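PDB 3VQI: Atg5 from Kluyveromyces marxianus, which takes part in autophagic vesicle formation and cytoplasm-to-vacuole transport, and forms the autophagy-essential conjugate with Atg12. Local coordinates for residues A[6-11]-A[259-264]; A[45-50]-A[86-91]; A[151-156]-A[199-204]. One frame throughout, in Å; residues are numbered along the deposited sequence.

Contact 1 of 3, residues A[6-11]-A[259-264]; sequences ELRERV and YDIFAS
With CG anti to its carbonyl carbon (chi1 -63°) and the chain extended from CG to NE, Arg8 reaches across to Asp260, whose own CG stands opposite the backbone N (chi1 -171°) and brings the carboxylate out to meet it. Arg8 NH2 and Asp260 OD2 form a salt bridge, modelled at 2.4 Å, too short for the exact length to be trusted. The guanidinium and carboxylate planes are 67° apart, so one nitrogen meets one oxygen rather than the two groups lying flat in a double bridge. The backbone carbonyl of the same aspartate lies over one guanidinium face, Asp260 O being 4.0 Å from Arg8 CZ. Replacing Arg8 with an alanine removes the guanidinium, and the Asp260 carboxylate would probably be left without its charged partner across the contact. Helix 6-12 also supplies the apolar side, through Leu7 and Val11. Leu7 lies against the end of Ile261, whose exact placement there is doubtful, while Val11 comes to the edge of the Phe262 ring, its CG2 near the ring plane and 3.7 Å from CE1. Phe262 also touches Leu269 on strand 269-272, and Arg8 leans on Arg181 and Met185 of helix 181-189. This is surface packing of helix on helix: the N-terminal helix 6-12 docks against helix 255-262, the one preceding the last strand of the UblB ubiquitin fold.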
ATOM      1  N   GLU A   6      16.062  -3.897 -14.544  1.00102.30           N
ATOM      2  CA  GLU A   6      14.864  -3.670 -15.339  1.00100.52           C
ATOM      3  C   GLU A   6      13.604  -3.759 -14.482  1.00 99.25           C
ATOM      4  O   GLU A   6      12.854  -2.788 -14.360  1.00 98.30           O
ATOM      5  CB  GLU A   6      14.802  -4.692 -16.473  1.00100.57           C
ATOM      6  N   LEU A   7      13.382  -4.932 -13.891  1.00 98.03           N
ATOM      7  CA  LEU A   7      12.218  -5.174 -13.046  1.00 96.54           C
ATOM      8  C   LEU A   7      11.996  -4.076 -12.019  1.00 95.21           C
ATOM      9  O   LEU A   7      10.964  -3.405 -12.029  1.00 94.80           O
ATOM     10  CB  LEU A   7      12.358  -6.510 -12.316  1.00 96.80           C
ATOM     11  CG  LEU A   7      12.246  -7.760 -13.182  1.00 97.41           C
ATOM     12  CD1 LEU A   7      12.453  -8.993 -12.321  1.00 97.08           C
ATOM     13  CD2 LEU A   7      10.879  -7.790 -13.861  1.00 97.80           C
ATOM     14  N   ARG A   8      12.972  -3.897 -11.135  1.00 93.37           N
ATOM     15  CA  ARG A   8      12.873  -2.895 -10.088  1.00 92.11           C
ATOM     16  C   ARG A   8      12.343  -1.552 -10.576  1.00 89.69           C
ATOM     17  O   ARG A   8      11.735  -0.801  -9.814  1.00 89.34           O
ATOM     18  CB  ARG A   8      14.227  -2.718  -9.413  1.00 93.24           C
ATOM     19  CG  ARG A   8      14.692  -3.964  -8.715  1.00 95.10           C
ATOM     20  CD  ARG A   8      15.999  -3.728  -8.023  1.00 97.35           C
ATOM     21  NE  ARG A   8      16.512  -4.972  -7.471  1.00100.19           N
ATOM     22  CZ  ARG A   8      17.674  -5.083  -6.843  1.00102.23           C
ATOM     23  NH1 ARG A   8      18.454  -4.021  -6.682  1.00103.57           N
ATOM     24  NH2 ARG A   8      18.062  -6.265  -6.388  1.00103.14           N
ATOM     25  N   GLU A   9      12.569  -1.248 -11.846  1.00 87.19           N
ATOM     26  CA  GLU A   9      12.079   0.007 -12.402  1.00 84.43           C
ATOM     27  C   GLU A   9      10.582  -0.088 -12.660  1.00 82.14           C
ATOM     28  O   GLU A   9       9.818   0.772 -12.222  1.00 81.51           O
ATOM     29  CB  GLU A   9      12.815   0.320 -13.700  1.00 85.51           C
ATOM     30  CG  GLU A   9      13.769   1.496 -13.596  1.00 86.97           C
ATOM     31  CD  GLU A   9      13.172   2.761 -14.163  1.00 88.57           C
ATOM     32  OE1 GLU A   9      12.874   3.693 -13.378  1.00 89.23           O
ATOM     33  OE2 GLU A   9      12.994   2.810 -15.400  1.00 88.97           O
ATOM     34  N   ARG A  10      10.168  -1.136 -13.370  1.00 79.11           N
ATOM     35  CA  ARG A  10       8.757  -1.350 -13.674  1.00 75.19           C
ATOM     36  C   ARG A  10       7.924  -1.300 -12.397  1.00 72.01           C
ATOM     37  O   ARG A  10       6.845  -0.705 -12.374  1.00 71.11           O
ATOM     38  CB  ARG A  10       8.551  -2.707 -14.351  1.00 76.57           C
ATOM     39  CG  ARG A  10       9.006  -2.775 -15.789  1.00 79.45           C
ATOM     40  CD  ARG A  10       9.941  -3.946 -16.002  1.00 82.37           C
ATOM     41  NE  ARG A  10      10.264  -4.121 -17.412  1.00 85.26           N
ATOM     42  CZ  ARG A  10      11.206  -4.939 -17.865  1.00 86.73           C
ATOM     43  NH1 ARG A  10      11.923  -5.662 -17.011  1.00 87.88           N
ATOM     44  NH2 ARG A  10      11.435  -5.034 -19.170  1.00 86.89           N
ATOM     45  N   VAL A  11       8.429  -1.940 -11.344  1.00 66.72           N
ATOM     46  CA  VAL A  11       7.745  -1.981 -10.062  1.00 63.12           C
ATOM     47  C   VAL A  11       7.598  -0.576  -9.475  1.00 61.52           C
ATOM     48  O   VAL A  11       6.496  -0.144  -9.126  1.00 59.31           O
ATOM     49  CB  VAL A  11       8.503  -2.892  -9.072  1.00 62.66           C
ATOM     50  CG1 VAL A  11       7.900  -2.788  -7.691  1.00 62.20           C
ATOM     51  CG2 VAL A  11       8.439  -4.334  -9.553  1.00 62.47           C
ATOM     52  N   TYR A 259      11.731 -10.670  -2.001  1.00 74.18           N
ATOM     53  CA  TYR A 259      11.768  -9.504  -1.131  1.00 74.08           C
ATOM     54  C   TYR A 259      12.703  -8.436  -1.681  1.00 75.34           C
ATOM     55  O   TYR A 259      12.346  -7.259  -1.756  1.00 75.87           O
ATOM     56  CB  TYR A 259      12.245  -9.877   0.275  1.00 71.58           C
ATOM     57  CG  TYR A 259      12.287  -8.677   1.188  1.00 70.02           C
ATOM     58  CD1 TYR A 259      11.187  -8.332   1.973  1.00 69.44           C
ATOM     59  CD2 TYR A 259      13.390  -7.824   1.195  1.00 70.23           C
ATOM     60  CE1 TYR A 259      11.178  -7.164   2.737  1.00 68.02           C
ATOM     61  CE2 TYR A 259      13.390  -6.651   1.953  1.00 69.70           C
ATOM     62  CZ  TYR A 259      12.281  -6.330   2.718  1.00 69.03           C
ATOM     63  OH  TYR A 259      12.273  -5.167   3.449  1.00 69.54           O
ATOM     64  N   ASP A 260      13.909  -8.856  -2.047  1.00 75.76           N
ATOM     65  CA  ASP A 260      14.929  -7.953  -2.571  1.00 74.70           C
ATOM     66  C   ASP A 260      14.453  -7.168  -3.797  1.00 72.45           C
ATOM     67  O   ASP A 260      14.936  -6.069  -4.068  1.00 72.44           O
ATOM     68  CB  ASP A 260      16.189  -8.755  -2.920  1.00 75.98           C
ATOM     69  CG  ASP A 260      17.366  -7.870  -3.268  1.00 76.68           C
ATOM     70  OD1 ASP A 260      17.998  -7.324  -2.339  1.00 78.34           O
ATOM     71  OD2 ASP A 260      17.647  -7.714  -4.472  1.00 75.22           O
ATOM     72  N   ILE A 261      13.499  -7.731  -4.530  1.00 69.56           N
ATOM     73  CA  ILE A 261      12.983  -7.081  -5.729  1.00 68.22           C
ATOM     74  C   ILE A 261      11.544  -6.551  -5.657  1.00 66.73           C
ATOM     75  O   ILE A 261      11.210  -5.583  -6.345  1.00 65.92           O
ATOM     76  CB  ILE A 261      13.065  -8.041  -6.944  1.00 68.32           C
ATOM     77  CG1 ILE A 261      12.139  -7.554  -8.065  1.00 67.85           C
ATOM     78  CG2 ILE A 261      12.693  -9.450  -6.517  1.00 69.35           C
ATOM     79  CD1 ILE A 261      11.994  -8.512  -9.213  1.00 68.31           C
ATOM     80  N   PHE A 262      10.699  -7.163  -4.827  1.00 63.86           N
ATOM     81  CA  PHE A 262       9.296  -6.761  -4.762  1.00 60.27           C
ATOM     82  C   PHE A 262       8.738  -6.119  -3.499  1.00 58.47           C
ATOM     83  O   PHE A 262       7.542  -5.833  -3.442  1.00 56.61           O
ATOM     84  CB  PHE A 262       8.417  -7.956  -5.118  1.00 61.13           C
ATOM     85  CG  PHE A 262       8.588  -8.441  -6.524  1.00 61.14           C
ATOM     86  CD1 PHE A 262       8.617  -7.540  -7.583  1.00 61.47           C
ATOM     87  CD2 PHE A 262       8.663  -9.806  -6.800  1.00 61.76           C
ATOM     88  CE1 PHE A 262       8.715  -7.993  -8.902  1.00 63.57           C
ATOM     89  CE2 PHE A 262       8.760 -10.268  -8.112  1.00 62.22           C
ATOM     90  CZ  PHE A 262       8.786  -9.361  -9.168  1.00 62.20           C
ATOM     91  N   ALA A 263       9.572  -5.900  -2.489  1.00 56.89           N
ATOM     92  CA  ALA A 263       9.098  -5.271  -1.263  1.00 55.90           C
ATOM     93  C   ALA A 263       8.445  -3.938  -1.620  1.00 56.22           C
ATOM     94  O   ALA A 263       8.901  -3.236  -2.525  1.00 56.72           O
ATOM     95  CB  ALA A 263      10.249  -5.045  -0.303  1.00 54.59           C
ATOM     96  N   SER A 264       7.381  -3.594  -0.904  1.00 55.29           N
ATOM     97  CA  SER A 264       6.652  -2.354  -1.159  1.00 53.84           C
ATOM     98  C   SER A 264       7.334  -1.168  -0.478  1.00 52.95           C
ATOM     99  O   SER A 264       8.202  -1.358   0.361  1.00 54.53           O
ATOM    100  CB  SER A 264       5.210  -2.518  -0.684  1.00 52.06           C
ATOM    101  OG  SER A 264       4.613  -3.626  -1.344  1.00 49.90           O
TER

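Contact 2 of 3, residues A[45-50]-A[86-91]; sequences DAYLGF and EYPCGV
Tyr47 sets the edge of its ring against Glu86 O where the starts of two helices of the UblA ubiquitin fold meet: helix 48-59 and helix 89-96, the latter lying between the fourth and fifth strands. Glu86 O lies near the ring plane, 3.5 Å from Tyr47 CE1, and the same carbon touches Pro88 CD at 4.1 Å. Beyond the segments Tyr47 rests on Ile139 and Trp143, so the ring touches both this turn and helix 135-155. Asp45 runs alongside the proline ring in the same direction, OD1 4.1 Å from Pro88 CB; the carboxylate finds its bonds elsewhere, OD1 with Ile265 N and OD2 with Gln245 NE2. Cys89 has SG anti to its carbonyl carbon (chi1 -59°), which carries the sulfur to the first turn of helix 48-59, 4.0 Å from Leu48 CG and 3.4 Å from Leu48 N. Pro88 takes the N-cap position of the second helix, whose first amide is used across the contact. Cys89 N donates to Ala46 O at 3.1 Å with an angle of 162° at the hydrogen, while Pro88 CA adds a CA-H...O contact of 3.2 Å to that same Ala46 oxygen.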
ATOM      1  N   ASP A  45       2.860   1.723  -5.549  1.00 51.94           N
ATOM      2  CA  ASP A  45       3.558   1.920  -4.301  1.00 53.49           C
ATOM      3  C   ASP A  45       3.436   3.353  -3.836  1.00 53.56           C
ATOM      4  O   ASP A  45       4.400   4.120  -3.842  1.00 56.54           O
ATOM      5  CB  ASP A  45       5.022   1.522  -4.446  1.00 56.74           C
ATOM      6  CG  ASP A  45       5.338   0.243  -3.708  1.00 58.89           C
ATOM      7  OD1 ASP A  45       5.069   0.190  -2.491  1.00 59.56           O
ATOM      8  OD2 ASP A  45       5.849  -0.707  -4.336  1.00 61.54           O
ATOM      9  N   ALA A  46       2.221   3.694  -3.438  1.00 51.67           N
ATOM     10  CA  ALA A  46       1.867   5.011  -2.938  1.00 49.43           C
ATOM     11  C   ALA A  46       0.715   4.708  -2.000  1.00 48.91           C
ATOM     12  O   ALA A  46       0.341   3.549  -1.838  1.00 48.43           O
ATOM     13  CB  ALA A  46       1.396   5.893  -4.074  1.00 46.63           C
ATOM     14  N   TYR A  47       0.145   5.736  -1.389  1.00 47.26           N
ATOM     15  CA  TYR A  47      -0.973   5.525  -0.484  1.00 47.15           C
ATOM     16  C   TYR A  47      -2.243   6.179  -1.017  1.00 47.58           C
ATOM     17  O   TYR A  47      -2.185   7.288  -1.564  1.00 45.36           O
ATOM     18  CB  TYR A  47      -0.630   6.088   0.892  1.00 47.53           C
ATOM     19  CG  TYR A  47       0.339   5.227   1.657  1.00 46.58           C
ATOM     20  CD1 TYR A  47      -0.074   4.020   2.212  1.00 45.37           C
ATOM     21  CD2 TYR A  47       1.662   5.625   1.847  1.00 47.78           C
ATOM     22  CE1 TYR A  47       0.800   3.226   2.945  1.00 48.47           C
ATOM     23  CE2 TYR A  47       2.551   4.836   2.583  1.00 49.70           C
ATOM     24  CZ  TYR A  47       2.110   3.637   3.130  1.00 47.52           C
ATOM     25  OH  TYR A  47       2.957   2.858   3.869  1.00 47.62           O
ATOM     26  N   LEU A  48      -3.378   5.488  -0.870  1.00 45.85           N
ATOM     27  CA  LEU A  48      -4.662   6.017  -1.332  1.00 43.80           C
ATOM     28  C   LEU A  48      -4.852   7.413  -0.813  1.00 43.33           C
ATOM     29  O   LEU A  48      -5.373   8.292  -1.509  1.00 43.94           O
ATOM     30  CB  LEU A  48      -5.823   5.148  -0.842  1.00 45.17           C
ATOM     31  CG  LEU A  48      -6.201   4.006  -1.780  1.00 44.06           C
ATOM     32  CD1 LEU A  48      -7.310   3.157  -1.170  1.00 43.28           C
ATOM     33  CD2 LEU A  48      -6.644   4.610  -3.099  1.00 40.60           C
ATOM     34  N   GLY A  49      -4.412   7.620   0.422  1.00 42.49           N
ATOM     35  CA  GLY A  49      -4.538   8.924   1.039  1.00 41.56           C
ATOM     36  C   GLY A  49      -3.864  10.035   0.263  1.00 43.86           C
ATOM     37  O   GLY A  49      -4.262  11.193   0.405  1.00 46.34           O
ATOM     38  N   PHE A  50      -2.845   9.723  -0.540  1.00 42.41           N
ATOM     39  CA  PHE A  50      -2.176  10.777  -1.300  1.00 43.00           C
ATOM     40  C   PHE A  50      -3.145  11.327  -2.332  1.00 44.68           C
ATOM     41  O   PHE A  50      -3.031  12.479  -2.754  1.00 45.26           O
ATOM     42  CB  PHE A  50      -0.940  10.269  -2.066  1.00 42.41           C
ATOM     43  CG  PHE A  50       0.230   9.866  -1.205  1.00 39.65           C
ATOM     44  CD1 PHE A  50       0.397  10.367   0.074  1.00 42.28           C
ATOM     45  CD2 PHE A  50       1.203   9.014  -1.719  1.00 41.99           C
ATOM     46  CE1 PHE A  50       1.533  10.031   0.837  1.00 45.04           C
ATOM     47  CE2 PHE A  50       2.348   8.669  -0.975  1.00 42.76           C
ATOM     48  CZ  PHE A  50       2.511   9.176   0.305  1.00 43.91           C
ATOM     49  N   GLU A  86      -4.182   2.138   4.874  1.00 44.91           N
ATOM     50  CA  GLU A  86      -2.842   2.213   5.438  1.00 47.08           C
ATOM     51  C   GLU A  86      -1.905   1.222   4.732  1.00 48.41           C
ATOM     52  O   GLU A  86      -0.764   1.023   5.149  1.00 50.48           O
ATOM     53  CB  GLU A  86      -2.840   1.934   6.958  1.00 48.10           C
ATOM     54  CG  GLU A  86      -3.207   0.526   7.376  1.00 48.86           C
ATOM     55  CD  GLU A  86      -4.708   0.305   7.492  1.00 51.56           C
ATOM     56  OE1 GLU A  86      -5.102  -0.726   8.085  1.00 52.34           O
ATOM     57  OE2 GLU A  86      -5.491   1.151   6.997  1.00 50.78           O
ATOM     58  N   TYR A  87      -2.398   0.585   3.674  1.00 46.48           N
ATOM     59  CA  TYR A  87      -1.581  -0.333   2.901  1.00 45.27           C
ATOM     60  C   TYR A  87      -1.404   0.289   1.530  1.00 45.75           C
ATOM     61  O   TYR A  87      -2.274   1.014   1.053  1.00 46.22           O
ATOM     62  CB  TYR A  87      -2.256  -1.698   2.770  1.00 44.25           C
ATOM     63  CG  TYR A  87      -2.350  -2.437   4.076  1.00 43.77           C
ATOM     64  CD1 TYR A  87      -3.548  -2.484   4.795  1.00 43.95           C
ATOM     65  CD2 TYR A  87      -1.222  -3.045   4.629  1.00 44.33           C
ATOM     66  CE1 TYR A  87      -3.623  -3.118   6.039  1.00 44.65           C
ATOM     67  CE2 TYR A  87      -1.280  -3.678   5.873  1.00 46.64           C
ATOM     68  CZ  TYR A  87      -2.483  -3.707   6.568  1.00 47.16           C
ATOM     69  OH  TYR A  87      -2.533  -4.317   7.792  1.00 51.10           O
ATOM     70  N   PRO A  88      -0.262   0.038   0.878  1.00 46.79           N
ATOM     71  CA  PRO A  88      -0.119   0.652  -0.447  1.00 45.81           C
ATOM     72  C   PRO A  88      -1.238   0.275  -1.412  1.00 45.63           C
ATOM     73  O   PRO A  88      -1.814  -0.813  -1.314  1.00 45.21           O
ATOM     74  CB  PRO A  88       1.262   0.175  -0.914  1.00 46.38           C
ATOM     75  CG  PRO A  88       1.623  -0.965   0.050  1.00 47.36           C
ATOM     76  CD  PRO A  88       1.007  -0.552   1.338  1.00 45.59           C
ATOM     77  N   CYS A  89      -1.540   1.192  -2.330  1.00 43.62           N
ATOM     78  CA  CYS A  89      -2.575   1.003  -3.342  1.00 44.71           C
ATOM     79  C   CYS A  89      -2.452  -0.331  -4.069  1.00 44.56           C
ATOM     80  O   CYS A  89      -3.394  -1.110  -4.130  1.00 44.75           O
ATOM     81  CB  CYS A  89      -2.507   2.127  -4.381  1.00 44.80           C
ATOM     82  SG  CYS A  89      -2.704   3.785  -3.698  1.00 54.80           S
ATOM     83  N   GLY A  90      -1.283  -0.579  -4.634  1.00 44.06           N
ATOM     84  CA  GLY A  90      -1.076  -1.813  -5.364  1.00 46.10           C
ATOM     85  C   GLY A  90      -1.445  -3.049  -4.571  1.00 45.84           C
ATOM     86  O   GLY A  90      -2.029  -3.999  -5.107  1.00 46.09           O
ATOM     87  N   VAL A  91      -1.098  -3.036  -3.292  1.00 43.86           N
ATOM     88  CA  VAL A  91      -1.388  -4.151  -2.413  1.00 43.16           C
ATOM     89  C   VAL A  91      -2.900  -4.334  -2.271  1.00 43.97           C
ATOM     90  O   VAL A  91      -3.402  -5.453  -2.323  1.00 45.50           O
ATOM     91  CB  VAL A  91      -0.756  -3.911  -1.034  1.00 42.84           C
ATOM     92  CG1 VAL A  91      -1.158  -5.017  -0.058  1.00 44.48           C
ATOM     93  CG2 VAL A  91       0.741  -3.858  -1.176  1.00 43.24           C
TER

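Contact 3 of 3, residues A[151-156]-A[199-204]; sequences CFILNG and SLPVRV
Ile153 O, near the end of helix 135-155, is gripped twice by Ser199. The hydroxyl makes the shorter bond, Ser199 OG to Ile153 O at 2.8 Å, lying in the carbonyl plane on a lone pair; the amide bond from Ser199 N to the same oxygen is longer, 3.3 Å, and bent to 135°. Ser199 OG sits between its backbone N and carbonyl carbon (chi1 35°), which brings hydroxyl and amide to bear on one acceptor. Next to this polar grip, Pro201 meets two apolar side chains. Ile153 and Pro201 run alongside one another head to tail, with Ile153 CG2 3.6 Å from Pro201 CD, whereas Leu154 comes in roughly perpendicular to the proline and sets its CD2 3.5 Å from that same CD. In the next shell, a backbone bond between Leu154 and Lys198 extends the attachment, and Pro201 is fixed by one to Leu269. Tyr259 of helix 255-262 touches Leu154, Leu200 and Pro201 together. The last turn of helix 135-155, the first helix of the bundle region, thus lies against the lead-in to strand 202-205, which runs between strands 211-212 and 269-272 of the UblB sheet.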
ATOM      1  N   CYS A 151      12.656  -2.623   9.954  1.00 75.78           N
ATOM      2  CA  CYS A 151      14.069  -2.529  10.288  1.00 78.36           C
ATOM      3  C   CYS A 151      14.413  -3.615  11.316  1.00 78.74           C
ATOM      4  O   CYS A 151      15.317  -4.430  11.095  1.00 77.70           O
ATOM      5  CB  CYS A 151      14.366  -1.130  10.842  1.00 80.22           C
ATOM      6  SG  CYS A 151      16.111  -0.647  10.830  1.00 82.31           S
ATOM      7  N   PHE A 152      13.685  -3.612  12.435  1.00 78.74           N
ATOM      8  CA  PHE A 152      13.864  -4.598  13.500  1.00 78.22           C
ATOM      9  C   PHE A 152      13.850  -5.999  12.914  1.00 77.50           C
ATOM     10  O   PHE A 152      14.679  -6.844  13.248  1.00 76.96           O
ATOM     11  CB  PHE A 152      12.727  -4.495  14.504  1.00 79.28           C
ATOM     12  CG  PHE A 152      12.873  -3.374  15.477  1.00 81.34           C
ATOM     13  CD1 PHE A 152      13.866  -3.410  16.451  1.00 81.41           C
ATOM     14  CD2 PHE A 152      11.986  -2.303  15.459  1.00 81.50           C
ATOM     15  CE1 PHE A 152      13.971  -2.400  17.401  1.00 81.68           C
ATOM     16  CE2 PHE A 152      12.079  -1.283  16.404  1.00 81.21           C
ATOM     17  CZ  PHE A 152      13.072  -1.333  17.379  1.00 82.44           C
ATOM     18  N   ILE A 153      12.878  -6.243  12.051  1.00 77.04           N
ATOM     19  CA  ILE A 153      12.762  -7.534  11.414  1.00 77.98           C
ATOM     20  C   ILE A 153      14.054  -7.853  10.669  1.00 79.04           C
ATOM     21  O   ILE A 153      14.570  -8.965  10.762  1.00 79.99           O
ATOM     22  CB  ILE A 153      11.566  -7.553  10.421  1.00 77.48           C
ATOM     23  CG1 ILE A 153      10.259  -7.412  11.196  1.00 77.20           C
ATOM     24  CG2 ILE A 153      11.561  -8.837   9.598  1.00 76.51           C
ATOM     25  CD1 ILE A 153       9.036  -7.450  10.316  1.00 78.25           C
ATOM     26  N   LEU A 154      14.593  -6.869   9.956  1.00 79.36           N
ATOM     27  CA  LEU A 154      15.809  -7.079   9.178  1.00 80.27           C
ATOM     28  C   LEU A 154      17.091  -7.133  10.007  1.00 81.63           C
ATOM     29  O   LEU A 154      17.945  -7.995   9.773  1.00 81.13           O
ATOM     30  CB  LEU A 154      15.942  -5.988   8.111  1.00 78.07           C
ATOM     31  CG  LEU A 154      14.906  -6.008   6.993  1.00 77.00           C
ATOM     32  CD1 LEU A 154      14.909  -4.690   6.236  1.00 76.13           C
ATOM     33  CD2 LEU A 154      15.184  -7.173   6.059  1.00 75.45           C
ATOM     34  N   ASN A 155      17.222  -6.237  10.988  1.00 83.06           N
ATOM     35  CA  ASN A 155      18.436  -6.203  11.795  1.00 83.55           C
ATOM     36  C   ASN A 155      18.343  -6.403  13.304  1.00 84.30           C
ATOM     37  O   ASN A 155      19.315  -6.099  13.996  1.00 86.23           O
ATOM     38  CB  ASN A 155      19.193  -4.891  11.570  1.00 84.17           C
ATOM     39  CG  ASN A 155      18.971  -4.303  10.188  1.00 84.56           C
ATOM     40  OD1 ASN A 155      19.141  -4.985   9.168  1.00 84.05           O
ATOM     41  ND2 ASN A 155      18.620  -3.015  10.147  1.00 83.49           N
ATOM     42  N   GLY A 156      17.225  -6.882  13.846  1.00 83.43           N
ATOM     43  CA  GLY A 156      17.152  -7.087  15.296  1.00 82.40           C
ATOM     44  C   GLY A 156      17.156  -5.842  16.176  1.00 82.38           C
ATOM     45  O   GLY A 156      17.084  -5.946  17.417  1.00 82.25           O
ATOM     46  N   SER A 199      15.909 -11.730   9.695  1.00 83.98           N
ATOM     47  CA  SER A 199      14.601 -12.102   9.147  1.00 82.44           C
ATOM     48  C   SER A 199      14.038 -11.006   8.227  1.00 80.64           C
ATOM     49  O   SER A 199      14.336  -9.820   8.391  1.00 79.70           O
ATOM     50  CB  SER A 199      13.615 -12.421  10.284  1.00 81.90           C
ATOM     51  OG  SER A 199      13.841 -11.599  11.417  1.00 81.83           O
ATOM     52  N   LEU A 200      13.234 -11.409   7.247  1.00 78.06           N
ATOM     53  CA  LEU A 200      12.661 -10.457   6.309  1.00 76.66           C
ATOM     54  C   LEU A 200      11.169 -10.147   6.513  1.00 74.93           C
ATOM     55  O   LEU A 200      10.359 -11.045   6.770  1.00 73.89           O
ATOM     56  CB  LEU A 200      12.923 -10.928   4.874  1.00 77.08           C
ATOM     57  CG  LEU A 200      12.842 -12.417   4.526  1.00 77.23           C
ATOM     58  CD1 LEU A 200      11.442 -12.937   4.771  1.00 77.81           C
ATOM     59  CD2 LEU A 200      13.235 -12.613   3.061  1.00 77.13           C
ATOM     60  N   PRO A 201      10.795  -8.855   6.403  1.00 72.37           N
ATOM     61  CA  PRO A 201       9.419  -8.356   6.564  1.00 69.86           C
ATOM     62  C   PRO A 201       8.437  -8.943   5.550  1.00 67.03           C
ATOM     63  O   PRO A 201       8.470  -8.599   4.369  1.00 65.83           O
ATOM     64  CB  PRO A 201       9.579  -6.845   6.400  1.00 70.19           C
ATOM     65  CG  PRO A 201      10.988  -6.600   6.879  1.00 71.31           C
ATOM     66  CD  PRO A 201      11.730  -7.732   6.216  1.00 71.22           C
ATOM     67  N   VAL A 202       7.567  -9.833   6.012  1.00 64.73           N
ATOM     68  CA  VAL A 202       6.597 -10.444   5.121  1.00 63.01           C
ATOM     69  C   VAL A 202       5.197 -10.378   5.695  1.00 62.57           C
ATOM     70  O   VAL A 202       4.994 -10.520   6.906  1.00 63.50           O
ATOM     71  CB  VAL A 202       6.916 -11.917   4.847  1.00 63.10           C
ATOM     72  CG1 VAL A 202       6.020 -12.437   3.733  1.00 63.16           C
ATOM     73  CG2 VAL A 202       8.362 -12.072   4.465  1.00 64.53           C
ATOM     74  N   ARG A 203       4.233 -10.156   4.811  1.00 60.24           N
ATOM     75  CA  ARG A 203       2.836 -10.080   5.208  1.00 56.80           C
ATOM     76  C   ARG A 203       2.022 -10.807   4.170  1.00 55.91           C
ATOM     77  O   ARG A 203       2.168 -10.566   2.970  1.00 54.93           O
ATOM     78  CB  ARG A 203       2.396  -8.623   5.335  1.00 54.57           C
ATOM     79  CG  ARG A 203       2.885  -7.982   6.619  1.00 50.18           C
ATOM     80  CD  ARG A 203       2.609  -6.497   6.660  1.00 48.35           C
ATOM     81  NE  ARG A 203       3.029  -5.931   7.935  1.00 43.98           N
ATOM     82  CZ  ARG A 203       3.033  -4.633   8.205  1.00 44.93           C
ATOM     83  NH1 ARG A 203       2.641  -3.760   7.285  1.00 46.29           N
ATOM     84  NH2 ARG A 203       3.416  -4.213   9.401  1.00 44.17           N
ATOM     85  N   VAL A 204       1.177 -11.717   4.639  1.00 55.58           N
ATOM     86  CA  VAL A 204       0.347 -12.504   3.741  1.00 56.83           C
ATOM     87  C   VAL A 204      -1.127 -12.200   3.956  1.00 55.75           C
ATOM     88  O   VAL A 204      -1.569 -12.028   5.093  1.00 55.12           O
ATOM     89  CB  VAL A 204       0.576 -14.015   3.968  1.00 57.94           C
ATOM     90  CG1 VAL A 204      -0.123 -14.816   2.881  1.00 57.71           C
ATOM     91  CG2 VAL A 204       2.066 -14.319   3.995  1.00 58.50           C
TER

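How the contacts relate
Contact 1 joins the N-terminal helix to UblB, contact 3 joins the helical bundle to UblB, and contact 2 lies within UblA. Contacts 1 and 2 have centres about 16 Å apart and meet at Ser264, whose CB lies 3.3 Å from Asp45 OD1. Contacts 1 and 3 are about 17 Å apart, centre to centre; Tyr259 of segment 259-264 reaches contact 3, its CE1 3.5 Å from Pro201 O. Contacts 2 and 3, about 20 Å apart at their centres, barely touch, through Tyr87 CE2 and Arg203 NH1 at 4.2 Å. Contact 2 is the most central, its centre about 3 Å from that of the chain. A HEPES molecule, probably from the crystallisation liquor, binds beside it, hydrogen-bonded to Gly49 N and about 3 Å from the Glu86 side chain.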